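Local coordinates for Galactose/lactose metabolism regulatory protein GAL80 (Saccharomyces cerevisiae, PDB 3BTV) that represses galactose and lactose metabolic genes by binding GAL4 and blocking its transcriptional activation when no inducing sugar is present, at residues B[263-268]-B[416-421]; B[162-167]-B[306-311]; B[148-153]-B[369-374]. The protein carries 1 engineered substitution. All blocks are in the same frame, centred on the assembly; numbering follows the deposited sequence.

Contact 1 of 3, residues B[263-268]-B[416-421]; sequences DHLLFQ and ESVYKS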
ATOM      1  N   ASP B 263     -14.093   3.785   8.092  1.00 41.47           N
ATOM      2  CA  ASP B 263     -14.347   2.864   6.986  1.00 47.15           C
ATOM      3  C   ASP B 263     -13.114   2.628   6.119  1.00 37.39           C
ATOM      4  O   ASP B 263     -13.179   1.886   5.137  1.00 43.29           O
ATOM      5  CB  ASP B 263     -15.477   3.376   6.100  1.00 44.28           C
ATOM      6  CG  ASP B 263     -15.446   4.870   5.942  1.00 55.23           C
ATOM      7  OD1 ASP B 263     -14.539   5.372   5.248  1.00 51.38           O
ATOM      8  OD2 ASP B 263     -16.323   5.536   6.532  1.00 56.22           O
ATOM      9  N   HIS B 264     -11.998   3.268   6.448  1.00 35.21           N
ATOM     10  CA  HIS B 264     -10.746   2.955   5.734  1.00 37.69           C
ATOM     11  C   HIS B 264      -9.533   3.354   6.535  1.00 40.80           C
ATOM     12  O   HIS B 264      -9.550   4.357   7.244  1.00 41.01           O
ATOM     13  CB  HIS B 264     -10.677   3.648   4.380  1.00 34.45           C
ATOM     14  CG  HIS B 264      -9.854   2.913   3.370  1.00 41.07           C
ATOM     15  ND1 HIS B 264      -8.488   3.076   3.256  1.00 50.38           N
ATOM     16  CD2 HIS B 264     -10.201   2.016   2.419  1.00 31.82           C
ATOM     17  CE1 HIS B 264      -8.032   2.312   2.278  1.00 35.44           C
ATOM     18  NE2 HIS B 264      -9.057   1.669   1.739  1.00 34.00           N
ATOM     19  N   LEU B 265      -8.481   2.558   6.409  1.00 34.10           N
ATOM     20  CA  LEU B 265      -7.216   2.846   7.048  1.00 35.38           C
ATOM     21  C   LEU B 265      -6.110   2.717   6.011  1.00 37.96           C
ATOM     22  O   LEU B 265      -6.003   1.689   5.316  1.00 34.47           O
ATOM     23  CB  LEU B 265      -6.953   1.876   8.212  1.00 34.79           C
ATOM     24  CG  LEU B 265      -5.518   1.920   8.782  1.00 48.16           C
ATOM     25  CD1 LEU B 265      -5.244   3.221   9.519  1.00 37.44           C
ATOM     26  CD2 LEU B 265      -5.217   0.734   9.686  1.00 42.48           C
ATOM     27  N   LEU B 266      -5.297   3.760   5.901  1.00 34.74           N
ATOM     28  CA  LEU B 266      -4.046   3.687   5.140  1.00 38.76           C
ATOM     29  C   LEU B 266      -2.956   3.718   6.169  1.00 41.28           C
ATOM     30  O   LEU B 266      -2.950   4.579   7.044  1.00 36.50           O
ATOM     31  CB  LEU B 266      -3.864   4.878   4.196  1.00 28.57           C
ATOM     32  CG  LEU B 266      -4.896   5.093   3.088  1.00 41.04           C
ATOM     33  CD1 LEU B 266      -4.623   6.402   2.360  1.00 36.69           C
ATOM     34  CD2 LEU B 266      -4.904   3.929   2.107  1.00 30.56           C
ATOM     35  N   PHE B 267      -2.034   2.773   6.086  1.00 32.89           N
ATOM     36  CA  PHE B 267      -0.973   2.711   7.079  1.00 34.72           C
ATOM     37  C   PHE B 267       0.322   2.343   6.404  1.00 44.75           C
ATOM     38  O   PHE B 267       0.381   1.392   5.621  1.00 38.46           O
ATOM     39  CB  PHE B 267      -1.331   1.695   8.168  1.00 32.92           C
ATOM     40  CG  PHE B 267      -0.175   1.334   9.082  1.00 44.23           C
ATOM     41  CD1 PHE B 267      -0.048   1.913  10.335  1.00 32.91           C
ATOM     42  CD2 PHE B 267       0.763   0.389   8.695  1.00 38.85           C
ATOM     43  CE1 PHE B 267       0.997   1.567  11.173  1.00 40.93           C
ATOM     44  CE2 PHE B 267       1.814   0.042   9.526  1.00 40.42           C
ATOM     45  CZ  PHE B 267       1.934   0.623  10.766  1.00 39.06           C
ATOM     46  N   GLN B 268       1.369   3.097   6.692  1.00 31.74           N
ATOM     47  CA  GLN B 268       2.671   2.748   6.131  1.00 28.10           C
ATOM     48  C   GLN B 268       3.707   2.966   7.209  1.00 39.74           C
ATOM     49  O   GLN B 268       3.536   3.813   8.080  1.00 40.33           O
ATOM     50  CB  GLN B 268       2.972   3.552   4.862  1.00 35.28           C
ATOM     51  CG  GLN B 268       3.157   5.055   5.089  1.00 41.05           C
ATOM     52  CD  GLN B 268       3.227   5.844   3.782  1.00 49.16           C
ATOM     53  OE1 GLN B 268       3.658   7.005   3.744  1.00 37.55           O
ATOM     54  NE2 GLN B 268       2.795   5.215   2.709  1.00 28.77           N
ATOM     55  N   GLU B 416      -3.040   3.502  19.482  1.00 48.54           N
ATOM     56  CA  GLU B 416      -3.130   4.901  19.906  1.00 54.37           C
ATOM     57  C   GLU B 416      -2.340   5.766  18.939  1.00 56.58           C
ATOM     58  O   GLU B 416      -2.825   6.800  18.485  1.00 55.76           O
ATOM     59  CB  GLU B 416      -2.626   5.075  21.335  1.00 53.55           C
ATOM     60  CG  GLU B 416      -2.646   6.524  21.836  1.00 78.19           C
ATOM     61  CD  GLU B 416      -3.939   7.254  21.507  1.00 93.64           C
ATOM     62  OE1 GLU B 416      -5.001   6.600  21.428  1.00 86.00           O
ATOM     63  OE2 GLU B 416      -3.892   8.492  21.329  1.00121.10           O
ATOM     64  N   SER B 417      -1.139   5.313  18.588  1.00 56.81           N
ATOM     65  CA  SER B 417      -0.267   6.056  17.678  1.00 52.32           C
ATOM     66  C   SER B 417      -0.801   6.166  16.259  1.00 46.37           C
ATOM     67  O   SER B 417      -0.607   7.188  15.602  1.00 51.99           O
ATOM     68  CB  SER B 417       1.125   5.442  17.656  1.00 58.80           C
ATOM     69  OG  SER B 417       1.635   5.389  18.974  1.00 60.73           O
ATOM     70  N   VAL B 418      -1.457   5.119  15.764  1.00 43.91           N
ATOM     71  CA  VAL B 418      -2.103   5.232  14.461  1.00 37.54           C
ATOM     72  C   VAL B 418      -3.073   6.438  14.452  1.00 42.91           C
ATOM     73  O   VAL B 418      -3.020   7.295  13.562  1.00 53.58           O
ATOM     74  CB  VAL B 418      -2.839   3.938  14.064  1.00 39.48           C
ATOM     75  CG1 VAL B 418      -3.810   4.216  12.949  1.00 48.11           C
ATOM     76  CG2 VAL B 418      -1.822   2.850  13.621  1.00 39.41           C
ATOM     77  N   TYR B 419      -3.943   6.508  15.455  1.00 49.44           N
ATOM     78  CA  TYR B 419      -4.879   7.627  15.564  1.00 57.34           C
ATOM     79  C   TYR B 419      -4.193   8.990  15.763  1.00 45.00           C
ATOM     80  O   TYR B 419      -4.661   9.992  15.230  1.00 49.74           O
ATOM     81  CB  TYR B 419      -5.911   7.373  16.670  1.00 58.98           C
ATOM     82  CG  TYR B 419      -7.028   6.455  16.236  1.00 68.85           C
ATOM     83  CD1 TYR B 419      -7.136   5.176  16.749  1.00 64.85           C
ATOM     84  CD2 TYR B 419      -7.965   6.868  15.298  1.00 60.04           C
ATOM     85  CE1 TYR B 419      -8.146   4.331  16.352  1.00 57.23           C
ATOM     86  CE2 TYR B 419      -8.980   6.032  14.894  1.00 53.46           C
ATOM     87  CZ  TYR B 419      -9.066   4.759  15.431  1.00 53.87           C
ATOM     88  OH  TYR B 419     -10.075   3.913  15.041  1.00 57.34           O
ATOM     89  N   LYS B 420      -3.093   9.024  16.517  1.00 58.96           N
ATOM     90  CA  LYS B 420      -2.343  10.272  16.698  1.00 57.74           C
ATOM     91  C   LYS B 420      -1.800  10.750  15.369  1.00 72.88           C
ATOM     92  O   LYS B 420      -1.964  11.917  15.020  1.00 46.29           O
ATOM     93  CB  LYS B 420      -1.172  10.108  17.668  1.00 54.25           C
ATOM     94  CG  LYS B 420      -1.479  10.380  19.117  1.00 82.19           C
ATOM     95  CD  LYS B 420      -0.192  10.488  19.920  1.00 87.26           C
ATOM     96  CE  LYS B 420      -0.381   9.934  21.326  1.00116.60           C
ATOM     97  NZ  LYS B 420      -1.660  10.380  21.950  1.00121.84           N
ATOM     98  N   SER B 421      -1.150   9.839  14.641  1.00 47.56           N
ATOM     99  CA  SER B 421      -0.573  10.140  13.348  1.00 34.88           C
ATOM    100  C   SER B 421      -1.572  10.798  12.415  1.00 45.85           C
ATOM    101  O   SER B 421      -1.259  11.779  11.750  1.00 46.79           O
ATOM    102  CB  SER B 421      -0.049   8.847  12.676  1.00 33.10           C
ATOM    103  OG  SER B 421       0.413   9.166  11.386  1.00 42.33           O
TER
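V418, on the helix that runs from 405 to 424, reaches across to L265 and F267, and its two methyl groups divide the work between them. From CB the side chain forks over the strand. CG1 stands anti to the backbone N (chi1 163°) and meets CD1 of L265 at 3.8 Å, a methyl-to-methyl contact in which the two side chains run at a slant to each other. CG2, anti to the carbonyl carbon instead, goes to the ring of F267, where it sits 3.9 Å from CD1 and 3.9 Å from CE1, so it straddles that one bond of the ring. It comes in obliquely to the ring, and the two side chains lie roughly perpendicular. Being two apart in strand 264-271, L265 and F267 present themselves on the same face of the large mixed sheet, with L266 turned to the other. This is consistent with the open-faced sheet of GFO/IDH/MocA-family C-terminal domains: helices cover one side of the sheet, while the opposite side meets the second subunit. There L266 packs on Q268 of the second subunit, and OE1 of this chain's own Q268 is hydrogen-bonded to ND2 of N233 of the second subunit. On the helical side, F214 of helix 209-225 touches both V418 and L265 and also meets the ring of F267, which in addition meets F229 edge-to-face. One turn beyond V418, the buried hydroxyl of S421 is hydrogen-bonded to A234 N on strand 229-237, a direct polar link to the sheet, and also to S426 O.

Contact 2 of 3, residues B[162-167]-B[306-311]; sequences LRAKEL and LKLEGD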
ATOM      1  N   LEU B 162       2.481 -19.569  12.555  1.00 30.25           N
ATOM      2  CA  LEU B 162       3.662 -20.205  13.134  1.00 40.89           C
ATOM      3  C   LEU B 162       4.587 -20.771  12.050  1.00 38.59           C
ATOM      4  O   LEU B 162       5.800 -20.648  12.149  1.00 40.48           O
ATOM      5  CB  LEU B 162       3.251 -21.295  14.128  1.00 46.08           C
ATOM      6  CG  LEU B 162       2.620 -20.698  15.390  1.00 50.70           C
ATOM      7  CD1 LEU B 162       1.984 -21.786  16.227  1.00 54.49           C
ATOM      8  CD2 LEU B 162       3.676 -19.933  16.179  1.00 41.61           C
ATOM      9  N   ARG B 163       4.012 -21.381  11.014  1.00 40.86           N
ATOM     10  CA  ARG B 163       4.819 -21.875   9.889  1.00 37.16           C
ATOM     11  C   ARG B 163       5.556 -20.711   9.209  1.00 35.66           C
ATOM     12  O   ARG B 163       6.754 -20.793   8.943  1.00 39.30           O
ATOM     13  CB  ARG B 163       3.955 -22.625   8.866  1.00 34.08           C
ATOM     14  CG  ARG B 163       3.632 -24.075   9.245  1.00 82.65           C
ATOM     15  CD  ARG B 163       4.630 -25.074   8.643  1.00113.64           C
ATOM     16  NE  ARG B 163       4.200 -26.467   8.812  1.00131.18           N
ATOM     17  CZ  ARG B 163       4.729 -27.510   8.173  1.00120.98           C
ATOM     18  NH1 ARG B 163       5.717 -27.334   7.303  1.00111.13           N
ATOM     19  NH2 ARG B 163       4.268 -28.735   8.397  1.00111.25           N
ATOM     20  N   ALA B 164       4.853 -19.617   8.946  1.00 34.01           N
ATOM     21  CA  ALA B 164       5.511 -18.451   8.338  1.00 31.94           C
ATOM     22  C   ALA B 164       6.656 -17.923   9.222  1.00 32.57           C
ATOM     23  O   ALA B 164       7.775 -17.635   8.735  1.00 33.93           O
ATOM     24  CB  ALA B 164       4.506 -17.363   8.049  1.00 33.25           C
ATOM     25  N   LYS B 165       6.375 -17.800  10.519  1.00 31.52           N
ATOM     26  CA  LYS B 165       7.370 -17.320  11.479  1.00 30.82           C
ATOM     27  C   LYS B 165       8.606 -18.224  11.455  1.00 38.63           C
ATOM     28  O   LYS B 165       9.740 -17.744  11.489  1.00 37.31           O
ATOM     29  CB  LYS B 165       6.793 -17.304  12.893  1.00 37.32           C
ATOM     30  CG  LYS B 165       7.735 -16.695  13.968  1.00 31.37           C
ATOM     31  CD  LYS B 165       6.986 -16.559  15.304  1.00 36.13           C
ATOM     32  CE  LYS B 165       7.899 -16.199  16.473  1.00 32.93           C
ATOM     33  NZ  LYS B 165       8.639 -14.936  16.280  1.00 39.78           N
ATOM     34  N   GLU B 166       8.371 -19.537  11.413  1.00 37.38           N
ATOM     35  CA  GLU B 166       9.461 -20.510  11.412  1.00 47.69           C
ATOM     36  C   GLU B 166      10.316 -20.328  10.171  1.00 43.49           C
ATOM     37  O   GLU B 166      11.537 -20.244  10.268  1.00 41.33           O
ATOM     38  CB  GLU B 166       8.929 -21.948  11.484  1.00 42.66           C
ATOM     39  CG  GLU B 166       8.341 -22.306  12.844  1.00 66.58           C
ATOM     40  CD  GLU B 166       7.646 -23.662  12.866  1.00 87.25           C
ATOM     41  OE1 GLU B 166       7.597 -24.334  11.812  1.00 83.29           O
ATOM     42  OE2 GLU B 166       7.140 -24.051  13.942  1.00 82.76           O
ATOM     43  N   LEU B 167       9.667 -20.242   9.007  1.00 37.88           N
ATOM     44  CA  LEU B 167      10.389 -20.072   7.751  1.00 33.26           C
ATOM     45  C   LEU B 167      11.229 -18.795   7.762  1.00 38.71           C
ATOM     46  O   LEU B 167      12.410 -18.785   7.395  1.00 33.86           O
ATOM     47  CB  LEU B 167       9.414 -20.101   6.575  1.00 37.69           C
ATOM     48  CG  LEU B 167       8.835 -21.512   6.370  1.00 41.20           C
ATOM     49  CD1 LEU B 167       7.603 -21.529   5.480  1.00 43.31           C
ATOM     50  CD2 LEU B 167       9.910 -22.493   5.840  1.00 42.79           C
ATOM     51  N   LEU B 306       6.902 -14.871   0.403  1.00 28.25           N
ATOM     52  CA  LEU B 306       5.944 -15.595   1.225  1.00 29.58           C
ATOM     53  C   LEU B 306       4.640 -14.814   1.146  1.00 31.04           C
ATOM     54  O   LEU B 306       4.648 -13.598   1.229  1.00 32.60           O
ATOM     55  CB  LEU B 306       6.464 -15.614   2.660  1.00 26.91           C
ATOM     56  CG  LEU B 306       5.744 -16.334   3.778  1.00 49.57           C
ATOM     57  CD1 LEU B 306       6.755 -16.622   4.880  1.00 40.03           C
ATOM     58  CD2 LEU B 306       4.660 -15.429   4.287  1.00 43.32           C
ATOM     59  N   LYS B 307       3.536 -15.513   0.989  1.00 32.25           N
ATOM     60  CA  LYS B 307       2.220 -14.887   0.964  1.00 36.25           C
ATOM     61  C   LYS B 307       1.210 -15.655   1.830  1.00 40.63           C
ATOM     62  O   LYS B 307       1.063 -16.888   1.726  1.00 36.18           O
ATOM     63  CB  LYS B 307       1.708 -14.787  -0.473  1.00 36.94           C
ATOM     64  CG  LYS B 307       0.282 -14.239  -0.571  1.00 41.79           C
ATOM     65  CD  LYS B 307      -0.422 -14.759  -1.835  1.00 62.88           C
ATOM     66  CE  LYS B 307       0.085 -14.056  -3.087  1.00 64.69           C
ATOM     67  NZ  LYS B 307      -0.156 -12.574  -3.008  1.00 42.56           N
ATOM     68  N   LEU B 308       0.539 -14.935   2.718  1.00 31.59           N
ATOM     69  CA  LEU B 308      -0.552 -15.516   3.506  1.00 31.54           C
ATOM     70  C   LEU B 308      -1.843 -14.901   3.012  1.00 37.46           C
ATOM     71  O   LEU B 308      -1.914 -13.691   2.839  1.00 33.96           O
ATOM     72  CB  LEU B 308      -0.377 -15.179   4.989  1.00 41.73           C
ATOM     73  CG  LEU B 308       0.791 -15.833   5.727  1.00 45.29           C
ATOM     74  CD1 LEU B 308       1.540 -14.810   6.575  1.00 48.72           C
ATOM     75  CD2 LEU B 308       0.313 -16.996   6.579  1.00 66.15           C
ATOM     76  N   GLU B 309      -2.865 -15.716   2.774  1.00 37.02           N
ATOM     77  CA  GLU B 309      -4.157 -15.177   2.347  1.00 41.45           C
ATOM     78  C   GLU B 309      -5.282 -15.781   3.141  1.00 49.81           C
ATOM     79  O   GLU B 309      -5.128 -16.849   3.733  1.00 50.17           O
ATOM     80  CB  GLU B 309      -4.468 -15.496   0.893  1.00 47.29           C
ATOM     81  CG  GLU B 309      -3.393 -15.286  -0.116  1.00 48.38           C
ATOM     82  CD  GLU B 309      -3.773 -15.958  -1.424  1.00 76.78           C
ATOM     83  OE1 GLU B 309      -4.215 -17.135  -1.374  1.00 67.47           O
ATOM     84  OE2 GLU B 309      -3.659 -15.312  -2.488  1.00 86.51           O
ATOM     85  N   GLY B 310      -6.435 -15.119   3.102  1.00 43.79           N
ATOM     86  CA  GLY B 310      -7.639 -15.691   3.678  1.00 49.71           C
ATOM     87  C   GLY B 310      -8.917 -15.025   3.218  1.00 70.95           C
ATOM     88  O   GLY B 310      -8.887 -13.979   2.564  1.00 48.65           O
ATOM     89  N   ASP B 311     -10.032 -15.690   3.513  1.00106.36           N
ATOM     90  CA  ASP B 311     -11.365 -15.097   3.603  1.00116.25           C
ATOM     91  C   ASP B 311     -11.769 -15.635   4.966  1.00 99.38           C
ATOM     92  O   ASP B 311     -12.734 -16.385   5.109  1.00 81.85           O
ATOM     93  CB  ASP B 311     -12.279 -15.632   2.499  1.00122.63           C
ATOM     94  CG  ASP B 311     -11.841 -15.191   1.106  1.00117.52           C
ATOM     95  OD1 ASP B 311     -10.832 -14.467   1.004  1.00117.23           O
ATOM     96  OD2 ASP B 311     -12.505 -15.561   0.112  1.00106.06           O
TER
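A164 fits its single methyl against two leucines of strand 305-310, and these three residues account for nearly all of the surface buried here. Its CB points at the strand and lies 4.0 Å from CD1 of L306 and 4.2 Å from CD1 of L308. The same L306 methyl also comes within 4.1 Å of A164 CA, so it rests against the helix backbone itself; a residue with so short a side chain lets the strand leucine come that close. L306 extends to the helix with CG anti to its backbone N (chi1 -177°). L308 leaves the strand by the other route, CG anti to the carbonyl carbon, which turns its CD1 back toward its neighbour, 3.9 Å from L306 CD2. The pair thus forms one continuous apolar surface under A164. L167, one turn further along the helix, faces the strand too but stays just beyond close contact, its CB 4.7 Å from L306 CD1. M224 of helix 209-225 fills in beside A164 and L308, and L320 on the adjoining strand lies against L306. K307, on the opposite face of the strand, forms a salt bridge with D298. This is helix-on-sheet packing within the C-terminal domain, with helix 159-169, the next helix after strand 148-152, laid over the large mixed sheet.

Contact 3 of 3, residues B[148-153]-B[369-374]; sequences QTIISL and HRLYQS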
ATOM      1  N   GLN B 148      -0.630 -14.104  36.435  1.00 70.05           N
ATOM      2  CA  GLN B 148      -0.184 -14.190  35.055  1.00 69.79           C
ATOM      3  C   GLN B 148      -1.361 -13.845  34.163  1.00 66.62           C
ATOM      4  O   GLN B 148      -2.477 -14.329  34.383  1.00 78.26           O
ATOM      5  CB  GLN B 148       0.323 -15.589  34.721  1.00 69.86           C
ATOM      6  CG  GLN B 148       0.628 -15.776  33.248  1.00 68.56           C
ATOM      7  CD  GLN B 148       1.849 -15.001  32.805  1.00 83.41           C
ATOM      8  OE1 GLN B 148       1.760 -14.076  31.993  1.00 72.55           O
ATOM      9  NE2 GLN B 148       3.001 -15.374  33.343  1.00 65.42           N
ATOM     10  N   THR B 149      -1.116 -13.009  33.159  1.00 69.98           N
ATOM     11  CA  THR B 149      -2.188 -12.563  32.284  1.00 65.11           C
ATOM     12  C   THR B 149      -2.070 -13.149  30.880  1.00 65.24           C
ATOM     13  O   THR B 149      -0.975 -13.447  30.399  1.00 62.77           O
ATOM     14  CB  THR B 149      -2.245 -11.024  32.183  1.00 70.90           C
ATOM     15  OG1 THR B 149      -1.148 -10.549  31.397  1.00 69.12           O
ATOM     16  CG2 THR B 149      -2.198 -10.380  33.570  1.00 66.92           C
ATOM     17  N   ILE B 150      -3.218 -13.317  30.234  1.00 65.05           N
ATOM     18  CA  ILE B 150      -3.273 -13.756  28.846  1.00 58.44           C
ATOM     19  C   ILE B 150      -4.186 -12.813  28.068  1.00 50.85           C
ATOM     20  O   ILE B 150      -5.245 -12.425  28.563  1.00 63.09           O
ATOM     21  CB  ILE B 150      -3.812 -15.201  28.733  1.00 52.96           C
ATOM     22  CG1 ILE B 150      -3.059 -16.146  29.673  1.00 49.31           C
ATOM     23  CG2 ILE B 150      -3.733 -15.715  27.292  1.00 50.88           C
ATOM     24  CD1 ILE B 150      -3.893 -16.686  30.854  1.00 50.62           C
ATOM     25  N   ILE B 151      -3.773 -12.428  26.864  1.00 50.70           N
ATOM     26  CA  ILE B 151      -4.654 -11.693  25.963  1.00 43.58           C
ATOM     27  C   ILE B 151      -4.993 -12.602  24.785  1.00 52.84           C
ATOM     28  O   ILE B 151      -4.131 -13.329  24.296  1.00 57.78           O
ATOM     29  CB  ILE B 151      -4.010 -10.375  25.439  1.00 49.91           C
ATOM     30  CG1 ILE B 151      -5.031  -9.530  24.665  1.00 52.84           C
ATOM     31  CG2 ILE B 151      -2.804 -10.658  24.553  1.00 50.08           C
ATOM     32  CD1 ILE B 151      -6.059  -8.820  25.580  1.00 49.32           C
ATOM     33  N   SER B 152      -6.239 -12.557  24.328  1.00 51.41           N
ATOM     34  CA  SER B 152      -6.661 -13.369  23.194  1.00 42.80           C
ATOM     35  C   SER B 152      -6.190 -12.816  21.841  1.00 46.70           C
ATOM     36  O   SER B 152      -7.000 -12.390  21.014  1.00 57.19           O
ATOM     37  CB  SER B 152      -8.178 -13.528  23.183  1.00 62.57           C
ATOM     38  OG  SER B 152      -8.558 -14.555  22.285  1.00 62.76           O
ATOM     39  N   LEU B 153      -4.880 -12.816  21.620  1.00 47.28           N
ATOM     40  CA  LEU B 153      -4.334 -12.538  20.289  1.00 38.84           C
ATOM     41  C   LEU B 153      -4.073 -13.902  19.625  1.00 41.93           C
ATOM     42  O   LEU B 153      -2.940 -14.246  19.293  1.00 44.54           O
ATOM     43  CB  LEU B 153      -3.056 -11.701  20.381  1.00 39.98           C
ATOM     44  CG  LEU B 153      -3.254 -10.232  20.814  1.00 58.72           C
ATOM     45  CD1 LEU B 153      -1.923  -9.516  21.038  1.00 47.48           C
ATOM     46  CD2 LEU B 153      -4.077  -9.456  19.790  1.00 47.57           C
ATOM     47  N   HIS B 369      -8.326 -22.680  20.368  1.00 51.73           N
ATOM     48  CA  HIS B 369      -8.047 -23.974  20.973  1.00 56.45           C
ATOM     49  C   HIS B 369      -6.559 -24.091  21.252  1.00 58.13           C
ATOM     50  O   HIS B 369      -6.144 -24.533  22.324  1.00 54.55           O
ATOM     51  CB  HIS B 369      -8.483 -25.111  20.049  1.00 52.17           C
ATOM     52  CG  HIS B 369      -8.277 -26.472  20.639  1.00 79.56           C
ATOM     53  ND1 HIS B 369      -7.170 -27.245  20.365  1.00 73.63           N
ATOM     54  CD2 HIS B 369      -9.033 -27.191  21.503  1.00 70.58           C
ATOM     55  CE1 HIS B 369      -7.255 -28.385  21.028  1.00 66.28           C
ATOM     56  NE2 HIS B 369      -8.375 -28.376  21.727  1.00 82.01           N
ATOM     57  N   ARG B 370      -5.763 -23.678  20.273  1.00 52.28           N
ATOM     58  CA  ARG B 370      -4.314 -23.814  20.341  1.00 61.26           C
ATOM     59  C   ARG B 370      -3.740 -22.858  21.374  1.00 57.90           C
ATOM     60  O   ARG B 370      -2.663 -23.091  21.924  1.00 65.37           O
ATOM     61  CB  ARG B 370      -3.686 -23.597  18.955  1.00 56.54           C
ATOM     62  CG  ARG B 370      -3.867 -24.802  18.029  1.00 63.77           C
ATOM     63  CD  ARG B 370      -3.621 -24.473  16.561  1.00 48.86           C
ATOM     64  NE  ARG B 370      -2.203 -24.263  16.257  1.00 86.69           N
ATOM     65  CZ  ARG B 370      -1.449 -25.094  15.538  1.00 96.51           C
ATOM     66  NH1 ARG B 370      -1.963 -26.210  15.024  1.00 67.92           N
ATOM     67  NH2 ARG B 370      -0.173 -24.804  15.325  1.00108.96           N
ATOM     68  N   LEU B 371      -4.471 -21.782  21.643  1.00 49.62           N
ATOM     69  CA  LEU B 371      -4.092 -20.854  22.705  1.00 60.52           C
ATOM     70  C   LEU B 371      -4.265 -21.519  24.080  1.00 63.48           C
ATOM     71  O   LEU B 371      -3.373 -21.472  24.927  1.00 63.42           O
ATOM     72  CB  LEU B 371      -4.932 -19.575  22.618  1.00 51.11           C
ATOM     73  CG  LEU B 371      -4.722 -18.538  23.719  1.00 66.81           C
ATOM     74  CD1 LEU B 371      -3.240 -18.210  23.877  1.00 54.41           C
ATOM     75  CD2 LEU B 371      -5.538 -17.283  23.420  1.00 62.31           C
ATOM     76  N   TYR B 372      -5.424 -22.135  24.293  1.00 52.91           N
ATOM     77  CA  TYR B 372      -5.681 -22.880  25.522  1.00 57.73           C
ATOM     78  C   TYR B 372      -4.643 -23.971  25.716  1.00 62.53           C
ATOM     79  O   TYR B 372      -4.109 -24.141  26.807  1.00 63.29           O
ATOM     80  CB  TYR B 372      -7.080 -23.496  25.511  1.00 57.91           C
ATOM     81  CG  TYR B 372      -8.130 -22.602  26.122  1.00 62.19           C
ATOM     82  CD1 TYR B 372      -8.815 -21.679  25.348  1.00 54.24           C
ATOM     83  CD2 TYR B 372      -8.423 -22.669  27.483  1.00 63.82           C
ATOM     84  CE1 TYR B 372      -9.761 -20.848  25.905  1.00 47.86           C
ATOM     85  CE2 TYR B 372      -9.375 -21.842  28.051  1.00 63.08           C
ATOM     86  CZ  TYR B 372     -10.038 -20.933  27.254  1.00 68.90           C
ATOM     87  OH  TYR B 372     -10.985 -20.100  27.794  1.00 72.12           O
ATOM     88  N   GLN B 373      -4.353 -24.701  24.646  1.00 62.30           N
ATOM     89  CA  GLN B 373      -3.366 -25.768  24.706  1.00 67.85           C
ATOM     90  C   GLN B 373      -2.014 -25.225  25.169  1.00 64.51           C
ATOM     91  O   GLN B 373      -1.368 -25.804  26.043  1.00 70.85           O
ATOM     92  CB  GLN B 373      -3.236 -26.462  23.346  1.00 52.13           C
ATOM     93  CG  GLN B 373      -2.337 -27.685  23.346  1.00 79.39           C
ATOM     94  CD  GLN B 373      -2.990 -28.894  23.994  1.00100.99           C
ATOM     95  OE1 GLN B 373      -2.588 -29.330  25.075  1.00 95.78           O
ATOM     96  NE2 GLN B 373      -4.012 -29.437  23.339  1.00107.72           N
ATOM     97  N   SER B 374      -1.597 -24.102  24.594  1.00 57.04           N
ATOM     98  CA  SER B 374      -0.301 -23.525  24.926  1.00 52.07           C
ATOM     99  C   SER B 374      -0.267 -23.076  26.390  1.00 65.89           C
ATOM    100  O   SER B 374       0.796 -23.019  27.013  1.00 75.12           O
ATOM    101  CB  SER B 374       0.053 -22.372  23.972  1.00 61.03           C
ATOM    102  OG  SER B 374      -0.504 -21.140  24.401  1.00 66.10           O
TER
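Within the two segments, the flat group met by L371 is the peptide unit joining I151 to S152. CD2 of L371 approaches it at the margin bearing the carbonyl oxygen and the next alpha carbon: it is 4.3 Å from I151 O and 4.1 Å from S152 CA. The aromatic ring of F123 flanks the contact, touching L371, I150 and S152. L371 carries the helix side alone, with CG anti to its backbone N (chi1 176°) so that both branches reach the strand; while CD2 takes the peptide, CD1 goes to CG2 of I150 at 4.3 Å. No hydrogen bond crosses the contact; CD2 of L371 also lies 4.2 Å from S152 OG. The chain turns sharply at S152, the centre of an inverse gamma turn closed by a weak bond from L153 N to I151 O, and the serine hydroxyl is hydrogen-bonded to Q154. On the helix, OG of S374 donates to L371 O at 2.9 Å, the donor tilted 20° from the carbonyl plane. Strand and helix segments run nearly antiparallel (167°), with axes 10.5 Å apart at closest approach. Strand 148-152 is one of the two edge strands of the parallel Rossmann sheet within this chain, bonded to strand 121-125; helix 363-380 covers one of its faces, and I151 points the other way, onto L405 and A408 of helix 405-424.

How the contacts relate
From the N terminus, the chain first supplies segment 148-153, carrying the last strand of the parallel sheet, and then helix segment 162-167, the opening partners of contacts 3 and 2. Strand segment 263-268 of contact 1 follows before contact 2 closes at 306-311 and contact 3 at 369-374, so contact 2 is nested inside contact 3. Contact 1 closes last, at 416-421, and crosses both. Contacts 1 and 2 lay helices on the same mixed sheet, their centres about 24 Å apart, whereas contact 3 joins the parallel sheet to helix 363-380. Contacts 2 and 3 touch, L162 CD1 lying 3.8 Å from R370 NH2.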